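Local coordinates for uncharacterized protein (Leishmania major, PDB 3KSV) that is of unknown function but, as a zinc-binding member of the histidine triad (HIT) family, probably acts as a nucleotide hydrolase or transferase, at residues 30-35 against 67-72; 90-95 against 109-114. All blocks are in the same frame, centred on the assembly; numbering follows the deposited sequence.

Interaction 1: residues 30-35 against 67-72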
# COMPACT_ATOMS: atom_id res chain seq x y z
N GLU A 30 -14.15 11.64 -0.82
CA GLU A 30 -13.71 12.23 -2.07
C GLU A 30 -12.85 13.44 -1.74
O GLU A 30 -13.19 14.22 -0.87
CB GLU A 30 -14.91 12.64 -2.93
CG GLU A 30 -14.52 13.25 -4.29
CD GLU A 30 -15.70 13.54 -5.24
OE1 GLU A 30 -16.88 13.50 -4.81
OE2 GLU A 30 -15.43 13.83 -6.43
N THR A 31 -11.69 13.53 -2.38
CA THR A 31 -10.80 14.67 -2.19
C THR A 31 -10.59 15.22 -3.58
O THR A 31 -11.18 14.72 -4.54
CB THR A 31 -9.46 14.26 -1.50
OG1 THR A 31 -8.75 13.33 -2.33
CG2 THR A 31 -9.71 13.60 -0.15
N SER A 32 -9.75 16.24 -3.72
CA SER A 32 -9.50 16.80 -5.04
C SER A 32 -8.97 15.74 -6.03
O SER A 32 -9.41 15.69 -7.18
CB SER A 32 -8.54 17.98 -4.95
OG SER A 32 -7.46 17.66 -4.10
N LYS A 33 -8.05 14.89 -5.58
CA LYS A 33 -7.34 13.99 -6.50
C LYS A 33 -7.66 12.51 -6.34
O LYS A 33 -7.15 11.70 -7.12
CB LYS A 33 -5.82 14.22 -6.37
CG LYS A 33 -5.32 15.54 -6.96
CD LYS A 33 -5.33 15.47 -8.49
CE LYS A 33 -4.83 16.76 -9.14
NZ LYS A 33 -4.53 16.56 -10.61
N ALA A 34 -8.52 12.15 -5.38
CA ALA A 34 -8.74 10.75 -5.00
C ALA A 34 -10.19 10.45 -4.58
O ALA A 34 -10.93 11.35 -4.21
CB ALA A 34 -7.76 10.35 -3.86
N LEU A 35 -10.57 9.18 -4.64
CA LEU A 35 -11.88 8.72 -4.22
C LEU A 35 -11.76 7.41 -3.39
O LEU A 35 -10.87 6.60 -3.63
CB LEU A 35 -12.73 8.48 -5.48
CG LEU A 35 -14.24 8.62 -5.37
CD1 LEU A 35 -14.62 10.09 -5.61
CD2 LEU A 35 -14.96 7.66 -6.36
N ALA A 67 -0.04 11.52 -5.62
CA ALA A 67 0.53 10.57 -4.66
C ALA A 67 0.38 11.09 -3.24
O ALA A 67 0.02 10.33 -2.33
CB ALA A 67 1.96 10.28 -5.00
N ALA A 68 0.61 12.39 -3.04
CA ALA A 68 0.43 12.98 -1.70
C ALA A 68 -1.02 12.87 -1.23
O ALA A 68 -1.27 12.45 -0.10
CB ALA A 68 0.88 14.44 -1.69
N ASP A 69 -1.96 13.20 -2.12
CA ASP A 69 -3.39 13.15 -1.81
C ASP A 69 -3.88 11.71 -1.56
O ASP A 69 -4.71 11.48 -0.67
CB ASP A 69 -4.18 13.81 -2.95
CG ASP A 69 -5.61 14.26 -2.53
OD1 ASP A 69 -5.79 15.08 -1.58
OD2 ASP A 69 -6.57 13.81 -3.19
N VAL A 70 -3.40 10.77 -2.36
CA VAL A 70 -3.76 9.36 -2.17
C VAL A 70 -3.18 8.79 -0.86
O VAL A 70 -3.86 8.06 -0.13
CB VAL A 70 -3.36 8.46 -3.37
CG1 VAL A 70 -3.60 7.00 -3.01
CG2 VAL A 70 -4.14 8.82 -4.63
N GLY A 71 -1.94 9.15 -0.54
CA GLY A 71 -1.35 8.74 0.75
C GLY A 71 -2.16 9.22 1.95
O GLY A 71 -2.37 8.49 2.92
N VAL A 72 -2.61 10.47 1.88
CA VAL A 72 -3.42 11.07 2.93
C VAL A 72 -4.79 10.39 3.04
O VAL A 72 -5.20 10.03 4.13
CB VAL A 72 -3.60 12.60 2.72
CG1 VAL A 72 -4.77 13.13 3.53
CG2 VAL A 72 -2.32 13.33 3.07

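Interaction 2: residues 90-95 against 109-114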
# COMPACT_ATOMS: atom_id res chain seq x y z
N TYR A 90 -5.72 -5.13 9.62
CA TYR A 90 -6.00 -4.99 8.19
C TYR A 90 -4.74 -5.01 7.32
O TYR A 90 -3.63 -4.72 7.78
CB TYR A 90 -6.80 -3.70 7.92
CG TYR A 90 -6.14 -2.45 8.50
CD1 TYR A 90 -5.32 -1.63 7.72
CD2 TYR A 90 -6.36 -2.08 9.81
CE1 TYR A 90 -4.73 -0.52 8.24
CE2 TYR A 90 -5.75 -0.96 10.36
CZ TYR A 90 -4.95 -0.19 9.56
OH TYR A 90 -4.34 0.90 10.09
N ASN A 91 -4.92 -5.33 6.05
CA ASN A 91 -3.83 -5.29 5.09
C ASN A 91 -4.13 -4.22 4.04
O ASN A 91 -5.30 -4.04 3.62
CB ASN A 91 -3.65 -6.64 4.42
CG ASN A 91 -3.20 -7.72 5.39
OD1 ASN A 91 -4.03 -8.48 5.89
ND2 ASN A 91 -1.88 -7.82 5.64
N VAL A 92 -3.08 -3.49 3.64
CA VAL A 92 -3.14 -2.57 2.52
C VAL A 92 -2.36 -3.22 1.37
O VAL A 92 -1.21 -3.60 1.51
CB VAL A 92 -2.55 -1.19 2.88
CG1 VAL A 92 -2.54 -0.27 1.64
CG2 VAL A 92 -3.37 -0.54 4.01
N LEU A 93 -3.02 -3.32 0.21
CA LEU A 93 -2.49 -4.02 -0.93
C LEU A 93 -2.76 -3.23 -2.18
O LEU A 93 -3.88 -2.80 -2.42
CB LEU A 93 -3.14 -5.39 -1.06
CG LEU A 93 -2.65 -6.22 -2.25
CD1 LEU A 93 -1.22 -6.69 -1.97
CD2 LEU A 93 -3.59 -7.38 -2.46
N GLN A 94 -1.73 -3.04 -3.01
CA GLN A 94 -1.90 -2.36 -4.30
C GLN A 94 -1.07 -3.10 -5.32
O GLN A 94 0.12 -3.25 -5.14
CB GLN A 94 -1.46 -0.91 -4.19
CG GLN A 94 -1.86 -0.04 -5.37
CD GLN A 94 -0.78 0.03 -6.41
OE1 GLN A 94 0.40 0.09 -6.07
NE2 GLN A 94 -1.17 -0.00 -7.71
N ASN A 95 -1.74 -3.55 -6.38
CA ASN A 95 -1.16 -4.46 -7.36
C ASN A 95 -0.83 -3.75 -8.70
O ASN A 95 -1.59 -2.90 -9.17
CB ASN A 95 -2.16 -5.56 -7.62
CG ASN A 95 -2.49 -6.35 -6.37
OD1 ASN A 95 -1.65 -6.55 -5.50
ND2 ASN A 95 -3.71 -6.82 -6.29
N PHE A 109 -5.82 0.95 -4.18
CA PHE A 109 -5.36 0.42 -2.91
C PHE A 109 -6.52 -0.28 -2.22
O PHE A 109 -7.54 0.32 -1.94
CB PHE A 109 -4.86 1.56 -2.02
CG PHE A 109 -3.53 2.10 -2.41
CD1 PHE A 109 -2.38 1.64 -1.77
CD2 PHE A 109 -3.42 3.03 -3.43
CE1 PHE A 109 -1.17 2.11 -2.13
CE2 PHE A 109 -2.19 3.51 -3.80
CZ PHE A 109 -1.05 3.06 -3.14
N HIS A 110 -6.36 -1.57 -1.95
CA HIS A 110 -7.29 -2.31 -1.14
C HIS A 110 -6.93 -2.04 0.33
O HIS A 110 -5.73 -2.08 0.68
CB HIS A 110 -7.13 -3.81 -1.40
CG HIS A 110 -7.36 -4.24 -2.82
ND1 HIS A 110 -8.57 -4.72 -3.27
CD2 HIS A 110 -6.51 -4.34 -3.88
CE1 HIS A 110 -8.46 -5.07 -4.54
NE2 HIS A 110 -7.22 -4.84 -4.93
N ILE A 111 -7.94 -1.77 1.18
CA ILE A 111 -7.78 -1.83 2.64
C ILE A 111 -8.68 -2.94 3.15
O ILE A 111 -9.91 -2.80 3.12
CB ILE A 111 -8.07 -0.50 3.38
CG1 ILE A 111 -7.43 0.72 2.67
CG2 ILE A 111 -7.52 -0.57 4.85
CD1 ILE A 111 -8.11 1.11 1.35
N ILE A 112 -8.08 -4.06 3.58
CA ILE A 112 -8.81 -5.32 3.78
C ILE A 112 -8.77 -5.72 5.25
O ILE A 112 -7.69 -6.08 5.75
CB ILE A 112 -8.20 -6.48 2.95
CG1 ILE A 112 -8.02 -6.11 1.47
CG2 ILE A 112 -9.09 -7.71 3.02
CD1 ILE A 112 -6.98 -6.94 0.77
N PRO A 113 -9.92 -5.65 5.97
CA PRO A 113 -9.99 -6.08 7.38
C PRO A 113 -9.57 -7.53 7.53
O PRO A 113 -9.92 -8.36 6.68
CB PRO A 113 -11.47 -5.94 7.72
CG PRO A 113 -11.96 -4.86 6.79
CD PRO A 113 -11.18 -5.03 5.53
N LYS A 114 -8.80 -7.80 8.58
CA LYS A 114 -8.38 -9.16 8.90
C LYS A 114 -9.01 -9.49 10.23
O LYS A 114 -8.46 -9.24 11.31
CB LYS A 114 -6.85 -9.30 8.96
CG LYS A 114 -6.35 -10.75 9.10
CD LYS A 114 -6.61 -11.53 7.81
CE LYS A 114 -6.00 -12.91 7.78
NZ LYS A 114 -4.57 -12.89 8.14
O HOH W 1 -6.76 -8.79 5.40
O HOH W 2 -3.42 -10.89 5.85

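Interaction 1: residues 30-35 against 67-72
A helix carboxylate grips a tight turn here: Asp69, on helix 64-82, reaches across to Thr31 and Lys33 in the bend that joins strand 27-30 to strand 34-38 at the outer side of the antiparallel sheet. The contact is small, burying 202 Å² in all, and it converges on one oxygen, Asp69 OD2. Thr31 donates its hydroxyl to it, with OG1 and OD2 modelled 2.4 Å apart, a separation too short to take literally. The backbone supplies the second donor, Lys33 N, lying 3.0 Å from Asp69 OD2; its approach is bent (140° at the hydrogen) and comes from well above the carboxylate plane, 48° out of it. Asp69 is aimed at the turn because its CG stands opposite the backbone N (chi1 -160°), while the threonine side chain comes to meet it from the opposite direction. Thr31 OG1 also accepts a weak bond from Ala34 N at 3.3 Å, which links the hydroxyl to the far arm of the bend. The hairpin itself closes through Thr31 N and Ala34 O, 2.9 Å apart. Of the Lys33 side chain, CB comes 3.3 Å from Asp69 OD2 and the rest leads away. Beside the polar cluster, Ala34 CB rests on Val70 CG2 at 4.0 Å; Val70 continues onto Val50 and Pro52 of strand 48-52. On another side of the helix, Ala68 and Val72 pack against Val72 and Ala68 of the second subunit. The Lys33 N bond probably stabilises the negative charge of the carboxylate and ties the turn to the helix through its backbone; the threonine hydroxyl adds a side-chain link whose length remains doubtful.

Interaction 2: residues 90-95 against 109-114
Ile112 O is approached by three groups: Asn91 N donates to it at 2.9 Å, water 1 lies at the same distance, and the Tyr90 CA-H makes a further contact. Water 1 also sits beside Asn91 OD1, but it has more acceptors around it than protons, so it need not serve them all at once. In the reverse direction Ile112 N donates to Asn91 O at 2.8 Å. Leu93 and His110 form the next hydrogen-bonded pair, with His110 N 2.8 Å from Leu93 O. That same carbonyl oxygen lies in the plane of the imidazole at its edge, 3.4 Å from His110 CD2. The strands run antiparallel, 161° between their directions, and belong to the HIT-fold sheet, with Phe109 and His110 part of the predicted histidine triad motif. Alternation sends His110 to the face of Asn91 and Leu93; there its ring meets that of His108, the predicted nucleotidylated residue, and its ND1 is hydrogen-bonded to His47 NE2. Phe109 goes to the opposite face, against helix 64-82, touching Val70 and Leu74. Gln94 CG stands over the centre of the Phe109 ring, 3.7 Å from the centroid and only 3° off the normal, a CH-pi contact. Val92 CG1 touches the same ring at its edge, 3.9 Å from Phe109 CD1. The glutamine chain bends at chi2 (-93°), which carries its amide past the ring, with OE1 hydrogen-bonded to Asn96 ND2. Further along this face the Tyr90 ring and Ile111 lie side by side, with CD1 and CG2 3.8 Å apart. Strand 89-96 pairs antiparallel with a strand of the second subunit, carrying the sheet across the dimer interface, where Asn91 ND2 is hydrogen-bonded to Asn95 OD1 of that subunit.

In the fold
From the N terminus, after helix 14-20, the chain makes the hairpin of strands 27-30 and 34-38, runs along strand 48-52 and enters helix 64-82; interaction 1 closes this loop by bringing residues 67-72 back to 30-35, with 31 residues between. The helix then leads into strand 89-96, and interaction 2 closes a second, shorter loop of 13 residues when 109-114 returns beside 90-95. The two are in series, neither nested nor crossed, with centres about 17 Å apart. They meet at the helix, where Val70 CG1 lies 3.8 Å from Phe109 CE2. Interaction 1 thus ties helix to hairpin, interaction 2 joins two sheet strands, and both reach the second subunit.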